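Side-chain contacts in ATP-dependent protease subunit HslV (PDB 4HNZ), which supplies the double-ring proteolytic core of the mitochondrial HslVU complex and cleaves proteins that the HslU ATPase has unfolded: residues A152-I155 with A156-D160; D144-K147 with I148-A152; S31-K34 with L35-I38; R83-R86 with A87-R90. One frame throughout, in Å; residues are numbered along the deposited sequence.

All four contacts are local, each between directly consecutive segments, so none closes a long loop and none nests in or crosses another. Interaction 3 comes first along the chain, where the loop after strand 26-29 enters strand 35-39, next to the probable catalytic Thr1. Interaction 4 follows at the break between helix 71-84 and the short helix 86-89, about 24 Å away between centres and beside neighbouring subunits. Interactions 2 and 1 then run in series along helix 145-159, sharing Ala152: 144-152 begins the helix with an N-cap, and 152-160 ends it at the magnesium. Interactions 1 and 4 lie on opposite sides of the chain's centre.

Interaction 1: residues A152-I155 with A156-D160; sequences AMRI and ATDID. With MG (magnesium ion), chain M.
Thr157 turns back on Met153 in the last turns of helix 145-159, one of the outer helices of the proteasome-type Ntn-hydrolase fold. Its CB lies 3.3 Å from Met153 O. From there the side chain forks: OG1 sits between the backbone N and the carbonyl carbon (chi1 64°) and donates to Met153 O at 2.6 Å, while the methyl CG2 lies 3.2 Å from Met153 O and 4.3 Å from Met153 CE. Met153 O therefore takes two donors, because Thr157 N bonds to it as well; hydroxyl and amide arrive from opposite faces of the carbonyl plane. Threonine suits the place: its buried hydroxyl is satisfied within the helix and its methyl packs. On another face Ile155 CG2 and Ile159 CD1 make a loose apolar pair that continues onto neighbouring subunits. Asp158 runs alongside Arg154, OD2 resting 3.7 Å from its CG, but the charges do not meet, OD2 and Arg154 NE being 5.3 Å apart. Asp160 is the first residue to leave the helix, and carbonyls at this C-terminal end bind a magnesium ion: with Ser163 O and a water, its ligands are Asp160 O at 2.5 Å and Thr157 O at 2.3 Å.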
ATOM      1  N   ALA A 152       1.396 -38.901 -12.034  1.00 20.06           N
ATOM      2  CA  ALA A 152       0.947 -37.725 -11.359  1.00 18.87           C
ATOM      3  C   ALA A 152       1.981 -36.618 -11.446  1.00 17.60           C
ATOM      4  O   ALA A 152       1.627 -35.480 -11.669  1.00 16.58           O
ATOM      5  CB  ALA A 152       0.595 -38.030  -9.943  1.00 19.10           C
ATOM      6  N   MET A 153       3.249 -36.967 -11.373  1.00 18.22           N
ATOM      7  CA  MET A 153       4.306 -35.984 -11.568  1.00 18.41           C
ATOM      8  C   MET A 153       4.385 -35.441 -12.963  1.00 18.03           C
ATOM      9  O   MET A 153       4.698 -34.247 -13.134  1.00 18.24           O
ATOM     10  CB  MET A 153       5.679 -36.552 -11.219  1.00 19.31           C
ATOM     11  CG  MET A 153       5.894 -36.882  -9.773  1.00 20.39           C
ATOM     12  SD  MET A 153       5.980 -35.449  -8.675  1.00 23.14           S
ATOM     13  CE  MET A 153       7.620 -34.824  -9.049  1.00 22.26           C
ATOM     14  N   ARG A 154       4.212 -36.270 -13.969  1.00 17.90           N
ATOM     15  CA  ARG A 154       4.237 -35.764 -15.351  1.00 18.98           C
ATOM     16  C   ARG A 154       3.136 -34.738 -15.512  1.00 16.79           C
ATOM     17  O   ARG A 154       3.354 -33.669 -16.063  1.00 16.75           O
ATOM     18  CB  ARG A 154       4.072 -36.871 -16.406  1.00 21.53           C
ATOM     19  CG  ARG A 154       3.968 -36.380 -17.881  1.00 24.96           C
ATOM     20  CD  ARG A 154       5.324 -36.039 -18.559  1.00 29.68           C
ATOM     21  NE  ARG A 154       6.478 -36.985 -18.330  1.00 37.57           N
ATOM     22  CZ  ARG A 154       6.514 -38.336 -18.606  1.00 43.17           C
ATOM     23  NH1 ARG A 154       5.433 -38.967 -19.091  1.00 44.26           N
ATOM     24  NH2 ARG A 154       7.629 -39.097 -18.387  1.00 40.55           N
ATOM     25  N   ILE A 155       1.969 -35.047 -14.981  1.00 15.88           N
ATOM     26  CA  ILE A 155       0.842 -34.155 -15.081  1.00 16.24           C
ATOM     27  C   ILE A 155       1.021 -32.880 -14.283  1.00 15.49           C
ATOM     28  O   ILE A 155       0.802 -31.761 -14.838  1.00 16.82           O
ATOM     29  CB  ILE A 155      -0.474 -34.864 -14.664  1.00 16.36           C
ATOM     30  CG1 ILE A 155      -0.810 -35.893 -15.747  1.00 16.19           C
ATOM     31  CG2 ILE A 155      -1.618 -33.871 -14.495  1.00 15.95           C
ATOM     32  CD1 ILE A 155      -1.802 -36.906 -15.292  1.00 16.72           C
ATOM     33  N   ALA A 156       1.462 -32.995 -13.045  1.00 14.24           N
ATOM     34  CA  ALA A 156       1.599 -31.829 -12.201  1.00 13.81           C
ATOM     35  C   ALA A 156       2.670 -30.916 -12.727  1.00 13.90           C
ATOM     36  O   ALA A 156       2.510 -29.691 -12.740  1.00 14.08           O
ATOM     37  CB  ALA A 156       1.894 -32.231 -10.774  1.00 13.64           C
ATOM     38  N   THR A 157       3.802 -31.486 -13.107  1.00 14.61           N
ATOM     39  CA  THR A 157       4.949 -30.664 -13.533  1.00 14.75           C
ATOM     40  C   THR A 157       4.778 -30.056 -14.905  1.00 15.01           C
ATOM     41  O   THR A 157       5.359 -28.994 -15.185  1.00 15.11           O
ATOM     42  CB  THR A 157       6.294 -31.407 -13.422  1.00 14.99           C
ATOM     43  OG1 THR A 157       6.350 -32.535 -14.295  1.00 15.55           O
ATOM     44  CG2 THR A 157       6.543 -31.874 -11.951  1.00 14.47           C
ATOM     45  N   ASP A 158       3.959 -30.669 -15.737  1.00 15.59           N
ATOM     46  CA  ASP A 158       3.553 -30.008 -16.977  1.00 16.50           C
ATOM     47  C   ASP A 158       2.725 -28.784 -16.709  1.00 15.19           C
ATOM     48  O   ASP A 158       2.830 -27.825 -17.418  1.00 15.63           O
ATOM     49  CB  ASP A 158       2.747 -30.929 -17.882  1.00 18.89           C
ATOM     50  CG  ASP A 158       3.621 -31.991 -18.583  1.00 22.43           C
ATOM     51  OD1 ASP A 158       4.885 -31.857 -18.524  1.00 24.61           O
ATOM     52  OD2 ASP A 158       3.044 -32.987 -19.148  1.00 24.91           O
ATOM     53  N   ILE A 159       1.920 -28.783 -15.672  1.00 14.37           N
ATOM     54  CA  ILE A 159       1.094 -27.603 -15.342  1.00 13.34           C
ATOM     55  C   ILE A 159       1.819 -26.498 -14.571  1.00 12.75           C
ATOM     56  O   ILE A 159       1.607 -25.286 -14.829  1.00 13.32           O
ATOM     57  CB  ILE A 159      -0.131 -28.048 -14.563  1.00 13.29           C
ATOM     58  CG1 ILE A 159      -1.059 -28.845 -15.500  1.00 13.75           C
ATOM     59  CG2 ILE A 159      -0.906 -26.904 -13.946  1.00 13.33           C
ATOM     60  CD1 ILE A 159      -2.124 -29.605 -14.710  1.00 14.09           C
ATOM     61  N   ASP A 160       2.636 -26.896 -13.609  1.00 11.76           N
ATOM     62  CA  ASP A 160       3.356 -25.976 -12.748  1.00 11.45           C
ATOM     63  C   ASP A 160       4.614 -25.466 -13.469  1.00 11.43           C
ATOM     64  O   ASP A 160       5.546 -26.200 -13.677  1.00 11.19           O
ATOM     65  CB  ASP A 160       3.745 -26.696 -11.445  1.00 11.54           C
ATOM     66  CG  ASP A 160       4.472 -25.792 -10.437  1.00 11.71           C
ATOM     67  OD1 ASP A 160       4.358 -24.542 -10.537  1.00 12.16           O
ATOM     68  OD2 ASP A 160       5.206 -26.350  -9.589  1.00 11.38           O
TER
HETATM   69 MG    MG M 200       6.733 -27.198 -15.647  1.00 17.23          MG
HETATM   70  O   HOH W   1       8.603 -25.478 -16.187  1.00 11.88           O

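Interaction 2: residues D144-K147 with I148-A152; sequences DAEK and IARKA
Glu146 swings CG anti to its backbone N (chi1 -177°) and runs on extended, while Arg150, one turn later, sets CG beside its own N (chi1 -75°) and stretches out straight as far as NE. The two chains thereby lie side by side, pointing the same way. Arg150 offers the flank formed by NE and NH1 to a single oxygen, Glu146 OE2: the Arg150 NE bond to OE2 and the Arg150 NH1 bond to OE2 are each 3.0 Å. OE2 stays close to the guanidinium plane, using its anti lone pair toward NE and meeting NH1 nearly end-on; the carboxylate plane is turned 36° from it. This is an i to i+4 salt bridge on the first turns of helix 145-159. Asp144 is the N-cap, its OD1 taking Lys147 N at 2.9 Å; a short acidic side chain fits here, since it can fold back onto an amide that has no preceding turn to accept from it. Ile148 bends over the same end, CG1 lying 3.3 Å from Asp144 O, and packs on helix 127-137, while small Ala149 lets the helix settle against strands 3-8 and 11-22. Lys151 NZ departs to Ala136 O of a neighbouring subunit. With both donors sharing one acceptor the Glu146-Arg150 bonds are bent, so the pairing probably depends more on charge than on ideal hydrogen-bond geometry.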
ATOM      1  N   ASP A 144       0.348 -49.454  -9.592  1.00 26.61           N
ATOM      2  CA  ASP A 144       0.998 -49.508  -8.273  1.00 26.45           C
ATOM      3  C   ASP A 144       1.504 -48.111  -7.899  1.00 25.22           C
ATOM      4  O   ASP A 144       1.413 -47.168  -8.704  1.00 23.82           O
ATOM      5  CB  ASP A 144       2.112 -50.545  -8.237  1.00 26.59           C
ATOM      6  CG  ASP A 144       3.277 -50.200  -9.149  1.00 26.68           C
ATOM      7  OD1 ASP A 144       3.429 -49.070  -9.669  1.00 24.75           O
ATOM      8  OD2 ASP A 144       4.164 -51.076  -9.301  1.00 27.88           O
ATOM      9  N   ALA A 145       2.059 -47.996  -6.697  1.00 25.35           N
ATOM     10  CA  ALA A 145       2.463 -46.712  -6.170  1.00 24.63           C
ATOM     11  C   ALA A 145       3.382 -45.933  -7.088  1.00 24.29           C
ATOM     12  O   ALA A 145       3.183 -44.751  -7.341  1.00 21.66           O
ATOM     13  CB  ALA A 145       3.119 -46.890  -4.807  1.00 25.74           C
ATOM     14  N   GLU A 146       4.406 -46.596  -7.586  1.00 26.55           N
ATOM     15  CA  GLU A 146       5.347 -45.898  -8.409  1.00 27.85           C
ATOM     16  C   GLU A 146       4.704 -45.447  -9.722  1.00 27.08           C
ATOM     17  O   GLU A 146       5.046 -44.395 -10.253  1.00 25.53           O
ATOM     18  CB  GLU A 146       6.587 -46.751  -8.665  1.00 32.49           C
ATOM     19  CG  GLU A 146       7.616 -45.977  -9.476  1.00 36.60           C
ATOM     20  CD  GLU A 146       8.996 -46.587  -9.490  1.00 44.01           C
ATOM     21  OE1 GLU A 146       9.230 -47.589  -8.768  1.00 52.48           O
ATOM     22  OE2 GLU A 146       9.843 -46.058 -10.244  1.00 49.46           O
ATOM     23  N   LYS A 147       3.842 -46.274 -10.296  1.00 27.51           N
ATOM     24  CA  LYS A 147       3.243 -45.930 -11.575  1.00 27.94           C
ATOM     25  C   LYS A 147       2.307 -44.712 -11.368  1.00 24.43           C
ATOM     26  O   LYS A 147       2.316 -43.787 -12.152  1.00 21.05           O
ATOM     27  CB  LYS A 147       2.530 -47.132 -12.170  1.00 32.70           C
ATOM     28  CG  LYS A 147       2.199 -46.959 -13.623  1.00 38.62           C
ATOM     29  CD  LYS A 147       1.481 -48.165 -14.234  1.00 47.10           C
ATOM     30  CE  LYS A 147       1.077 -47.837 -15.688  1.00 50.74           C
ATOM     31  NZ  LYS A 147       0.233 -48.883 -16.351  1.00 55.53           N
ATOM     32  N   ILE A 148       1.567 -44.711 -10.269  1.00 22.32           N
ATOM     33  CA  ILE A 148       0.710 -43.600  -9.935  1.00 20.06           C
ATOM     34  C   ILE A 148       1.525 -42.328  -9.785  1.00 18.89           C
ATOM     35  O   ILE A 148       1.197 -41.292 -10.387  1.00 17.36           O
ATOM     36  CB  ILE A 148      -0.051 -43.861  -8.650  1.00 19.73           C
ATOM     37  CG1 ILE A 148      -1.064 -44.952  -8.857  1.00 20.51           C
ATOM     38  CG2 ILE A 148      -0.794 -42.632  -8.196  1.00 18.85           C
ATOM     39  CD1 ILE A 148      -1.590 -45.524  -7.569  1.00 20.92           C
ATOM     40  N   ALA A 149       2.600 -42.408  -9.007  1.00 19.12           N
ATOM     41  CA  ALA A 149       3.438 -41.258  -8.738  1.00 18.74           C
ATOM     42  C   ALA A 149       4.059 -40.665  -9.997  1.00 19.01           C
ATOM     43  O   ALA A 149       4.049 -39.448 -10.158  1.00 19.55           O
ATOM     44  CB  ALA A 149       4.525 -41.590  -7.722  1.00 18.67           C
ATOM     45  N   ARG A 150       4.553 -41.493 -10.892  1.00 20.52           N
ATOM     46  CA  ARG A 150       5.184 -40.994 -12.133  1.00 22.58           C
ATOM     47  C   ARG A 150       4.218 -40.292 -13.026  1.00 22.09           C
ATOM     48  O   ARG A 150       4.509 -39.262 -13.592  1.00 21.00           O
ATOM     49  CB  ARG A 150       5.820 -42.131 -12.928  1.00 25.64           C
ATOM     50  CG  ARG A 150       7.122 -42.607 -12.306  1.00 29.09           C
ATOM     51  CD  ARG A 150       7.793 -43.751 -13.090  1.00 32.22           C
ATOM     52  NE  ARG A 150       9.049 -44.138 -12.441  1.00 36.98           N
ATOM     53  CZ  ARG A 150      10.163 -43.386 -12.399  1.00 39.36           C
ATOM     54  NH1 ARG A 150      11.239 -43.837 -11.781  1.00 40.32           N
ATOM     55  NH2 ARG A 150      10.223 -42.199 -12.997  1.00 39.48           N
ATOM     56  N   LYS A 151       3.041 -40.864 -13.150  1.00 22.86           N
ATOM     57  CA  LYS A 151       2.014 -40.271 -13.965  1.00 23.47           C
ATOM     58  C   LYS A 151       1.585 -38.918 -13.353  1.00 21.30           C
ATOM     59  O   LYS A 151       1.373 -37.944 -14.064  1.00 19.66           O
ATOM     60  CB  LYS A 151       0.842 -41.248 -14.034  1.00 26.79           C
ATOM     61  CG  LYS A 151       0.408 -41.669 -15.425  1.00 30.98           C
ATOM     62  CD  LYS A 151      -0.674 -40.742 -15.955  1.00 32.30           C
ATOM     63  CE  LYS A 151      -1.336 -41.295 -17.214  1.00 34.32           C
ATOM     64  NZ  LYS A 151      -2.421 -42.293 -16.866  1.00 36.78           N
ATOM     65  N   ALA A 152       1.396 -38.901 -12.034  1.00 20.06           N
ATOM     66  CA  ALA A 152       0.947 -37.725 -11.359  1.00 18.87           C
ATOM     67  C   ALA A 152       1.981 -36.618 -11.446  1.00 17.60           C
ATOM     68  O   ALA A 152       1.627 -35.480 -11.669  1.00 16.58           O
ATOM     69  CB  ALA A 152       0.595 -38.030  -9.943  1.00 19.10           C
TER

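Interaction 3: residues S31-K34 with L35-I38; sequences SACK and LRRI
Arg36 lays its guanidinium edge-on to the backbone, so that NH1 lies between two carbonyls, Cys33 O across the contact and Leu35 O just before it. The chain gets there by bending at chi2 (-67°), which carries the group back along the strand. Both acceptors lie in the guanidinium plane and both bonds are nearly straight: Arg36 NH1 to Cys33 O is 3.0 Å with an N-H...O angle of 172°, and Arg36 NH1 to Leu35 O is also 3.0 Å. Seen from the carbonyls the approach is less regular, for NH1 stands well above each C=O plane instead of on a lone pair. Cys33 directs SG anti to its own N, alongside Leu35, 3.6 Å from Leu35 O and 4.5 Å from Leu35 CB. Here a loop enters strand 35-39, the outermost strand, within this chain, of one of the two sheets in the Ntn-hydrolase sandwich. Leu35 points into the layer between the sheets, touching Leu14, where a branched apolar chain belongs; Arg36 turns to the helix side, touching Met57 of helix 50-66 and Ile44 of strand 42-48. Lys34 is fully extended and runs away from strand 35-39. Its length brings NZ to Thr1 OG1 of the probable active site, where it also forms a salt bridge with Asp17 OD1 and a hydrogen bond with Gln19 O.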
ATOM      1  N   SER A  31      18.761 -29.648 -12.288  1.00 17.57           N
ATOM      2  CA  SER A  31      19.195 -30.944 -11.812  1.00 18.24           C
ATOM      3  C   SER A  31      19.447 -30.941 -10.316  1.00 19.01           C
ATOM      4  O   SER A  31      20.363 -31.594  -9.861  1.00 19.53           O
ATOM      5  CB  SER A  31      20.499 -31.269 -12.544  1.00 19.18           C
ATOM      6  OG  SER A  31      21.431 -30.229 -12.317  1.00 19.17           O
ATOM      7  N   ALA A  32      18.671 -30.189  -9.548  1.00 19.39           N
ATOM      8  CA  ALA A  32      18.831 -30.197  -8.084  1.00 20.15           C
ATOM      9  C   ALA A  32      18.074 -31.358  -7.441  1.00 21.16           C
ATOM     10  O   ALA A  32      16.887 -31.550  -7.729  1.00 22.37           O
ATOM     11  CB  ALA A  32      18.302 -28.906  -7.500  1.00 18.89           C
ATOM     12  N   CYS A  33      18.676 -32.041  -6.466  1.00 21.94           N
ATOM     13  CA  CYS A  33      18.005 -33.113  -5.791  1.00 22.05           C
ATOM     14  C   CYS A  33      17.259 -32.569  -4.564  1.00 21.72           C
ATOM     15  O   CYS A  33      17.815 -31.855  -3.756  1.00 21.69           O
ATOM     16  CB  CYS A  33      19.020 -34.195  -5.375  1.00 23.80           C
ATOM     17  SG  CYS A  33      18.132 -35.677  -4.798  1.00 26.75           S
ATOM     18  N   LYS A  34      16.002 -32.935  -4.405  1.00 21.40           N
ATOM     19  CA  LYS A  34      15.203 -32.387  -3.322  1.00 21.00           C
ATOM     20  C   LYS A  34      14.777 -33.470  -2.326  1.00 21.50           C
ATOM     21  O   LYS A  34      13.957 -33.207  -1.450  1.00 19.94           O
ATOM     22  CB  LYS A  34      13.953 -31.687  -3.886  1.00 19.86           C
ATOM     23  CG  LYS A  34      14.280 -30.513  -4.764  1.00 18.92           C
ATOM     24  CD  LYS A  34      13.051 -29.912  -5.365  1.00 18.06           C
ATOM     25  CE  LYS A  34      13.462 -28.863  -6.386  1.00 19.24           C
ATOM     26  NZ  LYS A  34      12.289 -28.391  -7.170  1.00 19.28           N
ATOM     27  N   LEU A  35      15.364 -34.664  -2.447  1.00 22.75           N
ATOM     28  CA  LEU A  35      15.112 -35.768  -1.519  1.00 23.34           C
ATOM     29  C   LEU A  35      16.362 -36.080  -0.743  1.00 25.37           C
ATOM     30  O   LEU A  35      17.459 -35.921  -1.248  1.00 26.96           O
ATOM     31  CB  LEU A  35      14.701 -37.009  -2.275  1.00 24.01           C
ATOM     32  CG  LEU A  35      13.597 -36.801  -3.316  1.00 23.94           C
ATOM     33  CD1 LEU A  35      13.190 -38.145  -3.880  1.00 25.09           C
ATOM     34  CD2 LEU A  35      12.393 -36.108  -2.710  1.00 23.99           C
ATOM     35  N   ARG A  36      16.224 -36.497   0.501  1.00 26.92           N
ATOM     36  CA  ARG A  36      17.370 -36.956   1.257  1.00 28.83           C
ATOM     37  C   ARG A  36      16.999 -38.224   1.981  1.00 30.62           C
ATOM     38  O   ARG A  36      15.854 -38.394   2.441  1.00 31.38           O
ATOM     39  CB  ARG A  36      17.815 -35.909   2.259  1.00 30.36           C
ATOM     40  CG  ARG A  36      18.383 -34.629   1.681  1.00 31.44           C
ATOM     41  CD  ARG A  36      19.717 -34.813   0.962  1.00 34.19           C
ATOM     42  NE  ARG A  36      20.236 -33.496   0.524  1.00 35.53           N
ATOM     43  CZ  ARG A  36      19.823 -32.812  -0.557  1.00 37.43           C
ATOM     44  NH1 ARG A  36      18.892 -33.291  -1.377  1.00 38.46           N
ATOM     45  NH2 ARG A  36      20.351 -31.630  -0.829  1.00 38.74           N
ATOM     46  N   ARG A  37      17.946 -39.126   2.018  1.00 32.67           N
ATOM     47  CA  ARG A  37      17.844 -40.330   2.781  1.00 37.22           C
ATOM     48  C   ARG A  37      18.404 -39.919   4.141  1.00 37.02           C
ATOM     49  O   ARG A  37      19.537 -39.519   4.216  1.00 37.05           O
ATOM     50  CB  ARG A  37      18.744 -41.370   2.120  1.00 41.32           C
ATOM     51  CG  ARG A  37      18.625 -42.793   2.637  1.00 44.47           C
ATOM     52  CD  ARG A  37      17.811 -43.657   1.698  1.00 45.62           C
ATOM     53  NE  ARG A  37      17.191 -44.765   2.415  1.00 46.71           N
ATOM     54  CZ  ARG A  37      16.255 -45.558   1.909  1.00 47.99           C
ATOM     55  NH1 ARG A  37      15.813 -45.398   0.662  1.00 48.56           N
ATOM     56  NH2 ARG A  37      15.742 -46.517   2.661  1.00 51.29           N
ATOM     57  N   ILE A  38      17.630 -39.925   5.225  1.00 37.36           N
ATOM     58  CA  ILE A  38      18.275 -39.610   6.525  1.00 39.64           C
ATOM     59  C   ILE A  38      18.740 -40.859   7.284  1.00 37.93           C
ATOM     60  O   ILE A  38      19.625 -40.774   8.098  1.00 38.19           O
ATOM     61  CB  ILE A  38      17.458 -38.661   7.421  1.00 41.26           C
ATOM     62  CG1 ILE A  38      16.235 -39.331   8.003  1.00 40.72           C
ATOM     63  CG2 ILE A  38      17.074 -37.404   6.626  1.00 41.24           C
ATOM     64  CD1 ILE A  38      15.273 -38.285   8.549  1.00 45.76           C
TER

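Interaction 4: residues R83-R86 with A87-R90; sequences RTDR and ALRR
Asp85 O receives Arg89 N at 3.0 Å, and the Asp85 side chain grips the same turn a second time: OD1 takes Leu88 N at 3.1 Å through its anti lone pair. The bond is close to straight (167°). It becomes possible because Asp85 holds CG anti to its backbone N (chi1 -179°), which brings the carboxylate beside the amides that follow. Leu88 crosses over this side chain, its CG 3.7 Å from Asp85 OD1. Asp85 is thus the N-cap of the short, weakly bonded helix 86-89, at the very point where helix 71-84 has given up its helical backbone; aspartate suits such a junction, as its carboxylate can replace the missing carbonyl of a preceding turn. Beyond the cap the contact is rich in arginine. Arg83 curls back on itself, and Arg89 NH1 stands 3.0 Å above the centre of the Arg83 guanidinium, the two planes inclined by 43°, too steeply for a parallel stack. Their like charges would probably repel, with Arg83 NH2 and Arg89 NH1 3.1 Å apart, but Arg83 NE forms a salt bridge with Asp52 of a neighbouring subunit and Arg83 NH1 bonds to Gly108 O. A weak bond from Arg89 NH1 to Arg83 O, 3.3 Å, also ties the pair together. Arg86 and Arg90 run side by side near Arg86 of another neighbouring subunit, although the Arg86 side chain is poorly ordered.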
ATOM      1  N   ARG A  83       7.959 -23.175  14.932  1.00 21.60           N
ATOM      2  CA  ARG A  83       7.074 -22.028  15.059  1.00 21.22           C
ATOM      3  C   ARG A  83       7.465 -21.108  16.177  1.00 22.87           C
ATOM      4  O   ARG A  83       7.084 -19.957  16.152  1.00 21.94           O
ATOM      5  CB  ARG A  83       5.648 -22.465  15.289  1.00 20.57           C
ATOM      6  CG  ARG A  83       5.084 -23.149  14.080  1.00 20.66           C
ATOM      7  CD  ARG A  83       4.844 -22.174  12.946  1.00 20.38           C
ATOM      8  NE  ARG A  83       3.833 -21.217  13.359  1.00 20.96           N
ATOM      9  CZ  ARG A  83       3.466 -20.155  12.666  1.00 21.85           C
ATOM     10  NH1 ARG A  83       4.032 -19.864  11.518  1.00 21.74           N
ATOM     11  NH2 ARG A  83       2.509 -19.383  13.138  1.00 23.41           N
ATOM     12  N   THR A  84       8.171 -21.602  17.193  1.00 23.37           N
ATOM     13  CA  THR A  84       8.467 -20.759  18.381  1.00 24.98           C
ATOM     14  C   THR A  84       9.879 -20.222  18.412  1.00 27.11           C
ATOM     15  O   THR A  84      10.181 -19.382  19.215  1.00 28.59           O
ATOM     16  CB  THR A  84       8.212 -21.518  19.696  1.00 24.68           C
ATOM     17  OG1 THR A  84       8.836 -22.810  19.652  1.00 22.58           O
ATOM     18  CG2 THR A  84       6.748 -21.734  19.897  1.00 25.02           C
ATOM     19  N   ASP A  85      10.773 -20.760  17.594  1.00 30.33           N
ATOM     20  CA  ASP A  85      12.174 -20.290  17.566  1.00 34.29           C
ATOM     21  C   ASP A  85      12.368 -19.165  16.525  1.00 35.34           C
ATOM     22  O   ASP A  85      12.023 -19.333  15.353  1.00 33.65           O
ATOM     23  CB  ASP A  85      13.107 -21.447  17.266  1.00 35.62           C
ATOM     24  CG  ASP A  85      14.548 -21.031  17.250  1.00 39.61           C
ATOM     25  OD1 ASP A  85      15.001 -20.426  16.269  1.00 42.98           O
ATOM     26  OD2 ASP A  85      15.260 -21.306  18.226  1.00 46.10           O
ATOM     27  N   ARG A  86      12.944 -18.040  16.959  1.00 40.61           N
ATOM     28  CA  ARG A  86      13.024 -16.813  16.147  1.00 42.36           C
ATOM     29  C   ARG A  86      13.800 -17.034  14.818  1.00 36.92           C
ATOM     30  O   ARG A  86      13.363 -16.637  13.744  1.00 34.56           O
ATOM     31  CB  ARG A  86      13.695 -15.642  16.905  1.00 52.36           C
ATOM     32  CG  ARG A  86      13.991 -15.729  18.425  1.00 62.09           C
ATOM     33  CD  ARG A  86      14.787 -14.499  18.945  1.00 71.24           C
ATOM     34  NE  ARG A  86      14.123 -13.218  18.636  1.00 81.66           N
ATOM     35  CZ  ARG A  86      14.208 -12.535  17.479  1.00 86.09           C
ATOM     36  NH1 ARG A  86      14.967 -12.949  16.472  1.00 96.09           N
ATOM     37  NH2 ARG A  86      13.513 -11.410  17.312  1.00 86.52           N
ATOM     38  N   ALA A  87      14.948 -17.681  14.918  1.00 34.37           N
ATOM     39  CA  ALA A  87      15.766 -17.986  13.744  1.00 33.87           C
ATOM     40  C   ALA A  87      15.041 -18.919  12.731  1.00 33.49           C
ATOM     41  O   ALA A  87      15.019 -18.645  11.523  1.00 36.92           O
ATOM     42  CB  ALA A  87      17.108 -18.589  14.183  1.00 32.62           C
ATOM     43  N   LEU A  88      14.452 -20.002  13.228  1.00 32.35           N
ATOM     44  CA  LEU A  88      13.779 -20.972  12.377  1.00 32.34           C
ATOM     45  C   LEU A  88      12.576 -20.361  11.691  1.00 30.95           C
ATOM     46  O   LEU A  88      12.263 -20.750  10.572  1.00 30.67           O
ATOM     47  CB  LEU A  88      13.340 -22.224  13.140  1.00 30.82           C
ATOM     48  CG  LEU A  88      14.485 -23.026  13.722  1.00 32.20           C
ATOM     49  CD1 LEU A  88      13.950 -24.283  14.370  1.00 31.04           C
ATOM     50  CD2 LEU A  88      15.548 -23.381  12.674  1.00 32.05           C
ATOM     51  N   ARG A  89      11.917 -19.425  12.340  1.00 30.01           N
ATOM     52  CA  ARG A  89      10.784 -18.791  11.711  1.00 32.93           C
ATOM     53  C   ARG A  89      11.138 -17.861  10.586  1.00 30.80           C
ATOM     54  O   ARG A  89      10.276 -17.511   9.831  1.00 30.38           O
ATOM     55  CB  ARG A  89       9.980 -18.003  12.713  1.00 36.50           C
ATOM     56  CG  ARG A  89       8.876 -18.841  13.260  1.00 41.93           C
ATOM     57  CD  ARG A  89       7.948 -17.944  14.016  1.00 45.88           C
ATOM     58  NE  ARG A  89       6.997 -17.294  13.129  1.00 46.09           N
ATOM     59  CZ  ARG A  89       5.682 -17.381  13.256  1.00 46.21           C
ATOM     60  NH1 ARG A  89       5.138 -18.087  14.253  1.00 45.38           N
ATOM     61  NH2 ARG A  89       4.911 -16.746  12.389  1.00 44.65           N
ATOM     62  N   ARG A  90      12.379 -17.466  10.473  1.00 32.14           N
ATOM     63  CA  ARG A  90      12.775 -16.697   9.326  1.00 36.77           C
ATOM     64  C   ARG A  90      13.034 -17.657   8.113  1.00 34.42           C
ATOM     65  O   ARG A  90      13.336 -17.194   7.036  1.00 33.57           O
ATOM     66  CB  ARG A  90      13.998 -15.825   9.682  1.00 43.94           C
ATOM     67  CG  ARG A  90      13.863 -14.925  10.937  1.00 50.72           C
ATOM     68  CD  ARG A  90      13.394 -13.473  10.681  1.00 57.61           C
ATOM     69  NE  ARG A  90      13.081 -12.719  11.938  1.00 60.84           N
ATOM     70  CZ  ARG A  90      13.952 -12.059  12.714  1.00 62.78           C
ATOM     71  NH1 ARG A  90      15.242 -12.027  12.413  1.00 69.78           N
ATOM     72  NH2 ARG A  90      13.539 -11.435  13.816  1.00 61.46           N
TER